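Local coordinates for protein carboxylic ester hydrolase (Aspergillus niger, PDB 7K4O) that probably hydrolyses the ester bonds of tannins as a serine esterase of the tannase family, and is seen here with bound gallic acid, at residues F213-Q218 and G354-L359; G188-W193 and L394-P399; V361-T366 and L387-S392; H222-V227 and N311-S316. All coordinates share one frame; numbering follows the deposited sequence.

Contact 1. Residues F213-Q218 and G354-L359. With GDE (3,4,5-trihydroxybenzoic acid), chain J.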
# COMPACT_ATOMS: atom_id res chain seq x y z
N PHE A 213 -1.37 -2.96 -5.98
CA PHE A 213 -1.02 -3.46 -7.32
C PHE A 213 -1.95 -4.65 -7.67
O PHE A 213 -2.94 -4.93 -6.97
CB PHE A 213 0.47 -3.73 -7.42
CG PHE A 213 1.06 -4.75 -6.48
CD1 PHE A 213 0.29 -5.61 -5.74
CD2 PHE A 213 2.45 -4.83 -6.39
CE1 PHE A 213 0.90 -6.58 -4.95
CE2 PHE A 213 3.05 -5.77 -5.56
CZ PHE A 213 2.28 -6.68 -4.91
N ARG A 214 -1.65 -5.30 -8.78
CA ARG A 214 -2.52 -6.35 -9.37
C ARG A 214 -3.91 -5.75 -9.54
O ARG A 214 -4.92 -6.41 -9.20
CB ARG A 214 -2.48 -7.63 -8.53
CG ARG A 214 -2.84 -8.87 -9.32
CD ARG A 214 -2.64 -10.15 -8.53
NE ARG A 214 -1.20 -10.35 -8.27
CZ ARG A 214 -0.58 -10.22 -7.09
NH1 ARG A 214 -1.23 -9.91 -6.00
NH2 ARG A 214 0.73 -10.34 -7.07
N TRP A 215 -3.99 -4.57 -10.15
CA TRP A 215 -5.14 -3.67 -10.17
C TRP A 215 -6.47 -4.40 -10.46
O TRP A 215 -7.41 -4.23 -9.67
CB TRP A 215 -4.91 -2.55 -11.18
CG TRP A 215 -5.97 -1.50 -11.08
CD1 TRP A 215 -7.14 -1.39 -11.78
CD2 TRP A 215 -5.87 -0.31 -10.28
NE1 TRP A 215 -7.80 -0.28 -11.37
CE2 TRP A 215 -7.07 0.43 -10.47
CE3 TRP A 215 -4.92 0.18 -9.36
CZ2 TRP A 215 -7.33 1.60 -9.76
CZ3 TRP A 215 -5.17 1.34 -8.69
CH2 TRP A 215 -6.36 2.05 -8.88
N SER A 216 -6.55 -5.14 -11.56
CA SER A 216 -7.86 -5.68 -12.00
C SER A 216 -8.37 -6.68 -10.95
O SER A 216 -9.60 -6.86 -10.87
CB SER A 216 -7.77 -6.28 -13.42
OG SER A 216 -6.95 -7.44 -13.45
N PHE A 217 -7.49 -7.39 -10.26
CA PHE A 217 -7.90 -8.41 -9.27
C PHE A 217 -8.19 -7.71 -7.96
O PHE A 217 -9.21 -7.94 -7.33
CB PHE A 217 -6.82 -9.48 -9.14
CG PHE A 217 -6.71 -10.44 -10.30
CD1 PHE A 217 -6.26 -10.02 -11.54
CD2 PHE A 217 -7.16 -11.74 -10.17
CE1 PHE A 217 -6.25 -10.88 -12.62
CE2 PHE A 217 -7.09 -12.62 -11.24
CZ PHE A 217 -6.64 -12.19 -12.45
N GLN A 218 -7.31 -6.79 -7.54
CA GLN A 218 -7.42 -6.12 -6.23
C GLN A 218 -8.69 -5.28 -6.20
O GLN A 218 -9.40 -5.27 -5.18
CB GLN A 218 -6.19 -5.23 -6.01
CG GLN A 218 -6.38 -4.22 -4.88
CD GLN A 218 -6.84 -4.81 -3.56
OE1 GLN A 218 -6.57 -5.97 -3.27
NE2 GLN A 218 -7.45 -3.95 -2.75
N GLY A 354 -16.98 -0.77 -6.33
CA GLY A 354 -17.94 -0.09 -7.20
C GLY A 354 -17.28 1.00 -8.01
O GLY A 354 -17.60 1.17 -9.22
N GLU A 355 -16.38 1.75 -7.38
CA GLU A 355 -15.74 2.86 -8.10
C GLU A 355 -14.92 2.30 -9.27
O GLU A 355 -14.87 2.97 -10.34
CB GLU A 355 -14.85 3.70 -7.18
CG GLU A 355 -14.10 4.79 -7.94
CD GLU A 355 -13.66 5.98 -7.13
OE1 GLU A 355 -13.67 5.90 -5.89
OE2 GLU A 355 -13.32 7.00 -7.75
N TYR A 356 -14.16 1.23 -9.10
CA TYR A 356 -13.37 0.64 -10.20
C TYR A 356 -14.31 0.34 -11.40
O TYR A 356 -14.03 0.78 -12.53
CB TYR A 356 -12.59 -0.59 -9.79
CG TYR A 356 -12.00 -1.32 -10.96
CD1 TYR A 356 -11.11 -0.69 -11.80
CD2 TYR A 356 -12.34 -2.62 -11.29
CE1 TYR A 356 -10.60 -1.31 -12.93
CE2 TYR A 356 -11.76 -3.28 -12.36
CZ TYR A 356 -10.88 -2.63 -13.19
OH TYR A 356 -10.37 -3.24 -14.31
N ILE A 357 -15.39 -0.37 -11.14
CA ILE A 357 -16.32 -0.73 -12.26
C ILE A 357 -16.89 0.53 -12.89
O ILE A 357 -16.87 0.66 -14.14
CB ILE A 357 -17.40 -1.73 -11.79
CG1 ILE A 357 -16.78 -3.01 -11.23
CG2 ILE A 357 -18.39 -1.99 -12.94
CD1 ILE A 357 -15.73 -3.68 -12.09
N ALA A 358 -17.40 1.46 -12.09
CA ALA A 358 -18.06 2.66 -12.63
C ALA A 358 -17.05 3.54 -13.40
O ALA A 358 -17.39 4.10 -14.45
CB ALA A 358 -18.74 3.44 -11.54
N LEU A 359 -15.84 3.74 -12.85
CA LEU A 359 -14.88 4.74 -13.37
C LEU A 359 -14.04 4.17 -14.52
O LEU A 359 -13.80 4.89 -15.48
CB LEU A 359 -13.93 5.17 -12.25
CG LEU A 359 -13.01 6.33 -12.60
CD1 LEU A 359 -13.78 7.62 -12.79
CD2 LEU A 359 -11.93 6.42 -11.53
OAA GDE J . -4.75 3.58 -0.93
OAB GDE J . -5.95 2.85 0.79
OAC GDE J . -6.86 1.09 -4.90
OAD GDE J . -8.03 -1.46 -1.03
OAE GDE J . -8.07 -1.14 -3.69
CAF GDE J . -6.23 1.94 -2.68
CAG GDE J . -6.83 0.64 -0.70
CAH GDE J . -5.62 2.80 -0.43
CAI GDE J . -6.84 0.97 -3.49
CAJ GDE J . -7.48 -0.32 -1.52
CAK GDE J . -6.29 1.77 -1.31
CAL GDE J . -7.45 -0.15 -2.88
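Tyr-356 and Trp-215 form an offset edge-to-face aromatic pair. The indole presents the edge of its five-membered ring, and the phenol ring turns its face toward it. The ring centroids are 5.0 Å apart and the planes meet at 76°. The pyrrole side of the indole does the touching: Trp-215 NE1 lies 3.4 Å from Tyr-356 CD1, and Trp-215 CD1 lies 3.6 Å from Tyr-356 CE1. CG of Tyr-356 is anti to the backbone N (chi1 169°), and the ring is carried out from helix 351-361 to reach the indole. Ser-216 completes the contact with its methylene group, with Ser-216 CB 4.1 Å from Tyr-356 OH. The serine hydroxyl is engaged elsewhere, in a hydrogen bond to Met-383 O of helix 376-390. Helix 376-390 also packs on Tyr-356 through Tyr-390, and Trp-215 lies against Arg-190 and Glu-187 of helix 187-196. One turn beyond the tryptophan, Gln-218 reaches the bound 3,4,5-trihydroxybenzoic acid. Gln-218 NE2 donates to GDE OAE at 3.0 Å with an almost straight N-H...O angle of 178°. The same amide nitrogen bonds to Ser-421 O, which helps to fix its direction. The aromatic pair therefore joins helix 351-361 to the start of helix 215-221. Both belong to the insertion after strand 205-209 that borders the ligand pocket of this alpha/beta hydrolase.

Contact 2. Residues G188-W193 and L394-P399; sequences GGREGW and LQTTWP
Arg-190 slides its guanidinium group beneath the side chain of Leu-394, whose CD2 methyl sits 4.2 Å above the guanidinium plane and over its centre. At the edge of the same group is Thr-396. Arg-190 NH1 donates to Thr-396 OG1 at 3.2 Å with an N-H...O angle of 164°, and the oxygen lies in the guanidinium plane. The arginine chain bends at chi3 (65°), which brings NH1 to the threonine hydroxyl. The two side chains cross at about a right angle, and the aliphatic part also touches: Arg-190 CG is 3.4 Å from Thr-396 OG1. Thr-396 OG1 in turn donates a hydrogen bond to Leu-394 O at 2.7 Å, from well above the carbonyl plane. OG1 thus accepts from the arginine and donates to the loop backbone. The methyl branch of Thr-396 rests on the helix backbone and Trp-193, with CG2 3.6 Å from Trp-193 CB and 3.5 Å from Arg-190 O. Outside the two segments, Arg-190 makes a salt bridge to Glu-187 and hydrogen bonds to the carbonyls of Phe-150 and Ala-151, with a cation-pi contact to the Phe-150 ring. Helix 187-196 follows the likely nucleophile elbow, and Ser-186 lines the ligand pocket. The buried charge is probably well compensated, with Glu-187 as counter-ion, while carbonyls and the threonine hydroxyl take up N-H groups and fix the guanidinium rotation.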
# COMPACT_ATOMS: atom_id res chain seq x y z
N GLY A 188 -0.15 4.39 -2.52
CA GLY A 188 1.26 4.81 -2.48
C GLY A 188 2.23 3.67 -2.68
O GLY A 188 3.34 3.87 -3.27
N GLY A 189 1.91 2.47 -2.20
CA GLY A 189 2.80 1.31 -2.41
C GLY A 189 2.80 0.92 -3.89
O GLY A 189 3.84 0.56 -4.44
N ARG A 190 1.62 0.96 -4.53
CA ARG A 190 1.52 0.67 -5.96
C ARG A 190 2.41 1.69 -6.71
O ARG A 190 3.14 1.33 -7.66
CB ARG A 190 0.09 0.79 -6.50
CG ARG A 190 -0.02 0.32 -7.95
CD ARG A 190 -1.31 0.81 -8.58
NE ARG A 190 -1.40 2.26 -8.71
CZ ARG A 190 -0.76 2.98 -9.62
NH1 ARG A 190 0.01 2.41 -10.55
NH2 ARG A 190 -0.88 4.28 -9.64
N GLU A 191 2.34 2.94 -6.33
CA GLU A 191 3.12 4.00 -7.00
C GLU A 191 4.61 3.71 -6.87
O GLU A 191 5.33 3.89 -7.86
CB GLU A 191 2.77 5.36 -6.47
CG GLU A 191 1.36 5.81 -6.84
CD GLU A 191 0.77 6.90 -5.98
OE1 GLU A 191 1.52 7.59 -5.28
OE2 GLU A 191 -0.48 7.12 -6.06
N GLY A 192 5.07 3.22 -5.72
CA GLY A 192 6.48 2.80 -5.61
C GLY A 192 6.82 1.73 -6.62
O GLY A 192 7.79 1.85 -7.37
N TRP A 193 6.00 0.68 -6.70
CA TRP A 193 6.27 -0.42 -7.67
C TRP A 193 6.18 0.08 -9.11
O TRP A 193 6.90 -0.45 -9.96
CB TRP A 193 5.34 -1.62 -7.45
CG TRP A 193 5.75 -2.49 -6.31
CD1 TRP A 193 5.04 -2.73 -5.18
CD2 TRP A 193 7.01 -3.17 -6.15
NE1 TRP A 193 5.73 -3.59 -4.37
CE2 TRP A 193 6.95 -3.87 -4.93
CE3 TRP A 193 8.15 -3.33 -6.96
CZ2 TRP A 193 7.99 -4.66 -4.48
CZ3 TRP A 193 9.18 -4.13 -6.51
CH2 TRP A 193 9.11 -4.77 -5.27
N LEU A 394 -2.05 0.52 -14.94
CA LEU A 394 -2.39 0.42 -13.50
C LEU A 394 -2.02 -0.94 -12.91
O LEU A 394 -1.91 -1.00 -11.68
CB LEU A 394 -3.89 0.69 -13.34
CG LEU A 394 -4.32 2.11 -13.68
CD1 LEU A 394 -5.83 2.21 -13.56
CD2 LEU A 394 -3.67 3.08 -12.76
N GLN A 395 -1.91 -2.02 -13.70
CA GLN A 395 -1.80 -3.37 -13.15
C GLN A 395 -0.63 -3.45 -12.17
O GLN A 395 -0.79 -4.02 -11.10
CB GLN A 395 -1.70 -4.45 -14.23
CG GLN A 395 -1.93 -5.85 -13.66
CD GLN A 395 -3.34 -6.14 -13.24
OE1 GLN A 395 -4.24 -5.32 -13.41
NE2 GLN A 395 -3.54 -7.33 -12.67
N THR A 396 0.52 -2.92 -12.56
CA THR A 396 1.71 -2.77 -11.68
C THR A 396 2.17 -4.13 -11.13
O THR A 396 2.52 -4.18 -9.94
CB THR A 396 1.46 -1.74 -10.58
OG1 THR A 396 0.73 -0.64 -11.09
CG2 THR A 396 2.76 -1.26 -9.99
N THR A 397 2.22 -5.17 -11.97
CA THR A 397 2.74 -6.46 -11.53
C THR A 397 3.81 -6.98 -12.46
O THR A 397 4.06 -8.17 -12.43
CB THR A 397 1.66 -7.52 -11.35
OG1 THR A 397 0.89 -7.53 -12.57
CG2 THR A 397 0.87 -7.18 -10.12
N TRP A 398 4.52 -6.12 -13.15
CA TRP A 398 5.63 -6.57 -14.00
C TRP A 398 6.73 -7.23 -13.17
O TRP A 398 7.25 -6.58 -12.26
CB TRP A 398 6.15 -5.38 -14.75
CG TRP A 398 7.18 -5.72 -15.74
CD1 TRP A 398 8.52 -5.57 -15.58
CD2 TRP A 398 6.96 -6.07 -17.10
NE1 TRP A 398 9.15 -5.89 -16.74
CE2 TRP A 398 8.23 -6.25 -17.66
CE3 TRP A 398 5.80 -6.34 -17.80
CZ2 TRP A 398 8.39 -6.56 -19.00
CZ3 TRP A 398 5.96 -6.73 -19.12
CH2 TRP A 398 7.22 -6.83 -19.68
N PRO A 399 7.02 -8.52 -13.37
CA PRO A 399 7.91 -9.26 -12.46
C PRO A 399 9.39 -9.25 -12.83
O PRO A 399 10.15 -9.77 -12.06
CB PRO A 399 7.31 -10.69 -12.53
CG PRO A 399 6.91 -10.79 -13.97
CD PRO A 399 6.31 -9.43 -14.28

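Contact 3. Residues V361-T366 and L387-S392. With NAG (2-acetamido-2-deoxy-beta-D-glucopyranose), chain E.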
# COMPACT_ATOMS: atom_id res chain seq x y z
N VAL A 361 -14.11 0.75 -15.89
CA VAL A 361 -14.71 -0.27 -16.77
C VAL A 361 -15.84 0.40 -17.56
O VAL A 361 -15.73 0.52 -18.80
CB VAL A 361 -15.16 -1.50 -15.98
CG1 VAL A 361 -15.83 -2.50 -16.94
CG2 VAL A 361 -14.00 -2.14 -15.24
N ASP A 362 -16.85 0.91 -16.88
CA ASP A 362 -18.02 1.58 -17.53
C ASP A 362 -17.67 3.00 -17.96
O ASP A 362 -18.33 3.58 -18.88
CB ASP A 362 -19.20 1.59 -16.57
CG ASP A 362 -19.74 0.20 -16.22
OD1 ASP A 362 -19.37 -0.79 -16.86
OD2 ASP A 362 -20.51 0.13 -15.24
N LYS A 363 -16.71 3.63 -17.28
CA LYS A 363 -16.24 4.99 -17.62
C LYS A 363 -17.38 6.01 -17.56
O LYS A 363 -17.41 6.97 -18.35
CB LYS A 363 -15.51 4.98 -18.95
CG LYS A 363 -14.31 4.02 -18.98
CD LYS A 363 -13.75 3.84 -20.38
CE LYS A 363 -12.57 2.91 -20.52
NZ LYS A 363 -12.84 1.48 -20.17
N ASN A 364 -18.24 5.89 -16.56
CA ASN A 364 -19.35 6.86 -16.46
C ASN A 364 -19.81 7.14 -15.05
O ASN A 364 -20.98 7.54 -14.91
CB ASN A 364 -20.54 6.37 -17.30
CG ASN A 364 -21.10 5.04 -16.88
OD1 ASN A 364 -20.76 4.52 -15.81
ND2 ASN A 364 -22.01 4.50 -17.71
N GLY A 365 -18.96 6.99 -14.04
CA GLY A 365 -19.30 7.39 -12.67
C GLY A 365 -18.24 6.96 -11.70
O GLY A 365 -17.20 6.41 -12.13
N THR A 366 -18.50 7.19 -10.42
CA THR A 366 -17.58 6.79 -9.32
C THR A 366 -18.31 5.89 -8.34
O THR A 366 -17.70 5.43 -7.39
CB THR A 366 -16.96 8.03 -8.66
OG1 THR A 366 -18.04 8.88 -8.26
CG2 THR A 366 -16.01 8.76 -9.59
N LEU A 387 -7.12 -7.16 -16.69
CA LEU A 387 -5.68 -7.51 -16.76
C LEU A 387 -5.14 -7.08 -18.12
O LEU A 387 -4.07 -6.44 -18.17
CB LEU A 387 -5.52 -9.02 -16.50
CG LEU A 387 -4.13 -9.59 -16.70
CD1 LEU A 387 -3.14 -8.89 -15.75
CD2 LEU A 387 -4.12 -11.09 -16.45
N GLN A 388 -5.85 -7.40 -19.20
CA GLN A 388 -5.38 -7.01 -20.55
C GLN A 388 -5.41 -5.48 -20.67
O GLN A 388 -4.45 -4.88 -21.21
CB GLN A 388 -6.21 -7.72 -21.64
CG GLN A 388 -5.74 -7.36 -23.03
CD GLN A 388 -6.40 -8.15 -24.15
OE1 GLN A 388 -7.40 -8.89 -23.94
NE2 GLN A 388 -5.86 -7.96 -25.34
N GLU A 389 -6.50 -4.85 -20.28
CA GLU A 389 -6.73 -3.41 -20.54
C GLU A 389 -5.71 -2.56 -19.75
O GLU A 389 -5.22 -1.56 -20.31
CB GLU A 389 -8.17 -3.07 -20.16
CG GLU A 389 -8.53 -1.59 -20.27
CD GLU A 389 -10.05 -1.35 -20.28
OE1 GLU A 389 -10.84 -2.27 -19.84
OE2 GLU A 389 -10.46 -0.23 -20.67
N TYR A 390 -5.38 -2.97 -18.53
CA TYR A 390 -4.58 -2.12 -17.60
C TYR A 390 -3.18 -2.68 -17.38
O TYR A 390 -2.41 -2.05 -16.59
CB TYR A 390 -5.39 -1.83 -16.32
CG TYR A 390 -6.56 -0.92 -16.59
CD1 TYR A 390 -6.37 0.33 -17.13
CD2 TYR A 390 -7.88 -1.35 -16.44
CE1 TYR A 390 -7.41 1.15 -17.51
CE2 TYR A 390 -8.93 -0.52 -16.79
CZ TYR A 390 -8.71 0.74 -17.30
OH TYR A 390 -9.72 1.55 -17.71
N TYR A 391 -2.79 -3.74 -18.08
CA TYR A 391 -1.45 -4.38 -17.91
C TYR A 391 -0.35 -3.32 -17.91
O TYR A 391 0.55 -3.36 -17.06
CB TYR A 391 -1.15 -5.35 -19.06
CG TYR A 391 -0.34 -6.56 -18.67
CD1 TYR A 391 1.04 -6.50 -18.57
CD2 TYR A 391 -0.95 -7.77 -18.47
CE1 TYR A 391 1.76 -7.63 -18.19
CE2 TYR A 391 -0.24 -8.90 -18.13
CZ TYR A 391 1.10 -8.81 -17.91
OH TYR A 391 1.72 -9.98 -17.55
N SER A 392 -0.38 -2.42 -18.90
CA SER A 392 0.69 -1.44 -19.20
C SER A 392 0.61 -0.18 -18.34
O SER A 392 1.53 0.67 -18.44
CB SER A 392 0.69 -1.06 -20.66
OG SER A 392 1.03 -2.15 -21.48
C1 NAG E . -22.68 3.26 -17.53
C2 NAG E . -24.22 3.31 -17.83
C3 NAG E . -24.82 1.95 -17.77
C4 NAG E . -24.08 1.06 -18.79
C5 NAG E . -22.59 1.08 -18.48
C6 NAG E . -21.83 0.36 -19.59
C7 NAG E . -25.20 5.46 -17.14
C8 NAG E . -25.79 6.21 -15.99
N2 NAG E . -24.82 4.23 -16.88
O3 NAG E . -26.17 2.23 -18.14
O4 NAG E . -24.43 -0.32 -18.63
O5 NAG E . -22.13 2.39 -18.46
O6 NAG E . -21.60 1.20 -20.74
O7 NAG E . -25.14 5.95 -18.24
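Lys-363 leaves helix 351-361 with positive phi (59°), and this turn of the backbone sends its side chain toward the end of helix 376-390. There it meets Glu-389, which approaches from the opposite direction. Lys-363 NZ and Glu-389 OE2 form a salt bridge of 3.0 Å. The ammonium group meets the carboxylate on its syn side and lies 16° out of the carboxylate plane. The lysine runs extended as far as CE and then bends at chi4 (64°), which brings NZ back over its own turn. NZ therefore also bonds to Leu-360 O, and weakly to Val-361 O at 3.3 Å. Tyr-390 comes in beside the pair. Its OH stands 4.0 Å from Lys-363 NZ and is itself hydrogen-bonded to Leu-360 O, so lysine and tyrosine share one carbonyl at the helix end. Glu-389 packs against its neighbour as well, with CG 3.6 Å above one face of the Tyr-390 ring and offset toward the rim. On the same turn, Asn-364 carries an N-linked glycan: Asn-364 ND2 is bonded covalently to NAG C1 at 1.4 Å. The sugar ring leans on Asp-362, with NAG O5 3.6 Å from Asp-362 CB. Glu-389 is exposed, so solvent probably weakens the charge pair. The result is a surface salt bridge joining the end of helix 351-361 to helix 376-390, in which the lysine both pairs with an acid and satisfies carbonyls at the helix end.

Contact 4. Residues H222-V227 and N311-S316; sequences HLYSNV and NGLHDS. With GDE (3,4,5-trihydroxybenzoic acid), chain J.
A backbone nitrogen, Leu-313 N, sits over the face of the Tyr-224 ring, beside the leucine side chain. It lies 3.5 Å above the ring plane and is offset toward the rim. Leu-313 CB continues the cover as a CH-pi contact, 4.1 Å from the Tyr-224 ring centroid and 19° off the normal. The CD1 methyl of Leu-313 adds an apolar touch, 3.8 Å from Tyr-224 CD1. With chi1 at 179°, the phenol of Tyr-224 projects from helix 224-232 onto the loop. The hydroxyl bonds to Thr-308 O of helix 300-310. Tyr-224 OH also accepts from a water at 2.8 Å; the same water accepts from His-314 N at 2.9 Å. The imidazole of His-314 closes a local bond in the loop, His-314 ND1 donating to Gly-312 O at 2.8 Å. Two residues before the tyrosine, His-222 faces the other way, into the ligand pocket. Its NE2 meets GDE OAD at 2.7 Å at the ring edge and also donates to GDE OAE, while ND1 bonds to Asp-333. The loop after helix 300-310 is thus packed beneath the helix that follows a ligand-binding histidine. Both lie in the long insertion between strands 205-209 and 410-416, consistent with the lid region of tannases and feruloyl esterases.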
# COMPACT_ATOMS: atom_id res chain seq x y z
N HIS A 222 -12.94 -6.36 -4.13
CA HIS A 222 -13.67 -5.56 -3.13
C HIS A 222 -15.19 -5.83 -3.23
O HIS A 222 -15.88 -5.52 -2.26
CB HIS A 222 -13.40 -4.08 -3.28
CG HIS A 222 -12.17 -3.60 -2.56
ND1 HIS A 222 -12.10 -3.64 -1.17
CD2 HIS A 222 -11.00 -3.05 -3.02
CE1 HIS A 222 -10.95 -3.07 -0.80
NE2 HIS A 222 -10.24 -2.72 -1.92
N LEU A 223 -15.65 -6.38 -4.35
CA LEU A 223 -17.10 -6.70 -4.56
C LEU A 223 -17.34 -8.14 -4.14
O LEU A 223 -18.51 -8.52 -4.12
CB LEU A 223 -17.50 -6.48 -6.02
CG LEU A 223 -17.50 -5.04 -6.51
CD1 LEU A 223 -17.91 -4.95 -8.00
CD2 LEU A 223 -18.38 -4.14 -5.69
N TYR A 224 -16.31 -8.95 -3.87
CA TYR A 224 -16.50 -10.40 -3.64
C TYR A 224 -17.43 -10.65 -2.43
O TYR A 224 -18.44 -11.40 -2.55
CB TYR A 224 -15.18 -11.12 -3.44
CG TYR A 224 -15.32 -12.59 -3.18
CD1 TYR A 224 -16.14 -13.38 -3.97
CD2 TYR A 224 -14.70 -13.17 -2.09
CE1 TYR A 224 -16.31 -14.73 -3.68
CE2 TYR A 224 -14.84 -14.51 -1.81
CZ TYR A 224 -15.70 -15.29 -2.57
OH TYR A 224 -15.82 -16.64 -2.29
N SER A 225 -17.16 -10.08 -1.27
CA SER A 225 -18.02 -10.24 -0.07
C SER A 225 -19.49 -9.88 -0.40
O SER A 225 -20.39 -10.64 0.01
CB SER A 225 -17.52 -9.41 1.05
OG SER A 225 -16.29 -9.92 1.53
N ASN A 226 -19.73 -8.77 -1.06
CA ASN A 226 -21.08 -8.36 -1.51
C ASN A 226 -21.72 -9.49 -2.33
O ASN A 226 -22.93 -9.82 -2.09
CB ASN A 226 -21.05 -7.12 -2.39
CG ASN A 226 -20.77 -5.80 -1.72
OD1 ASN A 226 -20.27 -4.88 -2.38
ND2 ASN A 226 -21.10 -5.66 -0.45
N VAL A 227 -20.98 -10.09 -3.26
CA VAL A 227 -21.57 -11.09 -4.17
C VAL A 227 -21.78 -12.41 -3.42
O VAL A 227 -22.76 -13.13 -3.70
CB VAL A 227 -20.73 -11.22 -5.45
CG1 VAL A 227 -21.19 -12.37 -6.29
CG2 VAL A 227 -20.78 -9.89 -6.23
N ASN A 311 -12.37 -18.07 1.79
CA ASN A 311 -11.89 -19.04 0.78
C ASN A 311 -11.54 -18.36 -0.56
O ASN A 311 -10.92 -19.02 -1.36
CB ASN A 311 -12.96 -20.10 0.53
CG ASN A 311 -12.43 -21.31 -0.19
OD1 ASN A 311 -11.46 -21.94 0.25
ND2 ASN A 311 -13.05 -21.65 -1.31
N GLY A 312 -11.98 -17.13 -0.78
CA GLY A 312 -11.61 -16.35 -1.98
C GLY A 312 -12.52 -16.68 -3.17
O GLY A 312 -13.15 -17.75 -3.22
N LEU A 313 -12.52 -15.79 -4.15
CA LEU A 313 -13.37 -15.93 -5.36
C LEU A 313 -13.02 -17.20 -6.11
O LEU A 313 -11.86 -17.41 -6.54
CB LEU A 313 -13.22 -14.70 -6.24
CG LEU A 313 -13.92 -14.79 -7.58
CD1 LEU A 313 -15.42 -14.87 -7.41
CD2 LEU A 313 -13.56 -13.59 -8.42
N HIS A 314 -14.05 -18.04 -6.31
CA HIS A 314 -14.00 -19.22 -7.21
C HIS A 314 -15.14 -19.04 -8.23
O HIS A 314 -16.11 -18.37 -7.90
CB HIS A 314 -14.13 -20.54 -6.45
CG HIS A 314 -12.97 -20.91 -5.59
ND1 HIS A 314 -12.63 -20.16 -4.48
CD2 HIS A 314 -12.09 -21.93 -5.66
CE1 HIS A 314 -11.59 -20.73 -3.90
NE2 HIS A 314 -11.23 -21.83 -4.57
N ASP A 315 -14.93 -19.50 -9.44
CA ASP A 315 -15.92 -19.31 -10.52
C ASP A 315 -16.98 -20.43 -10.39
O ASP A 315 -16.89 -21.26 -9.46
CB ASP A 315 -15.24 -19.29 -11.88
CG ASP A 315 -14.63 -20.58 -12.35
OD1 ASP A 315 -14.91 -21.68 -11.73
OD2 ASP A 315 -13.84 -20.53 -13.32
N SER A 316 -17.95 -20.41 -11.31
CA SER A 316 -19.15 -21.30 -11.30
C SER A 316 -18.68 -22.75 -11.45
O SER A 316 -19.46 -23.67 -11.11
CB SER A 316 -20.13 -20.88 -12.40
OG SER A 316 -19.51 -21.01 -13.67
OAA GDE J . -4.75 3.58 -0.93
OAB GDE J . -5.95 2.85 0.79
OAC GDE J . -6.86 1.09 -4.90
OAD GDE J . -8.03 -1.46 -1.03
OAE GDE J . -8.07 -1.14 -3.69
CAF GDE J . -6.23 1.94 -2.68
CAG GDE J . -6.83 0.64 -0.70
CAH GDE J . -5.62 2.80 -0.43
CAI GDE J . -6.84 0.97 -3.49
CAJ GDE J . -7.48 -0.32 -1.52
CAK GDE J . -6.29 1.77 -1.31
CAL GDE J . -7.45 -0.15 -2.88
O HOH W 1 -16.37 -18.14 -4.59

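In the fold
Contacts 1, 2 and 4 are buried, contact 4 although it lies farthest from the chain centre; contact 3 is partly buried. Contact 2 is nearest the centre, and there a buried arginine makes the contact itself, through a hydrogen bond. Contact 1 is aromatic, contact 4 sets a backbone nitrogen on a ring, and contact 3 is a salt bridge at the surface. Contact 3 begins where helix 351-361 of contact 1 ends, their centres being about 7 Å apart. Gln-395 links three contacts: its side chain bonds to Ser-216 N, and its backbone N probably to Tyr-390 O. Contacts 1 and 4 each supply a residue to the bound ligand, and Leu-223 packs on Ile-357 between them.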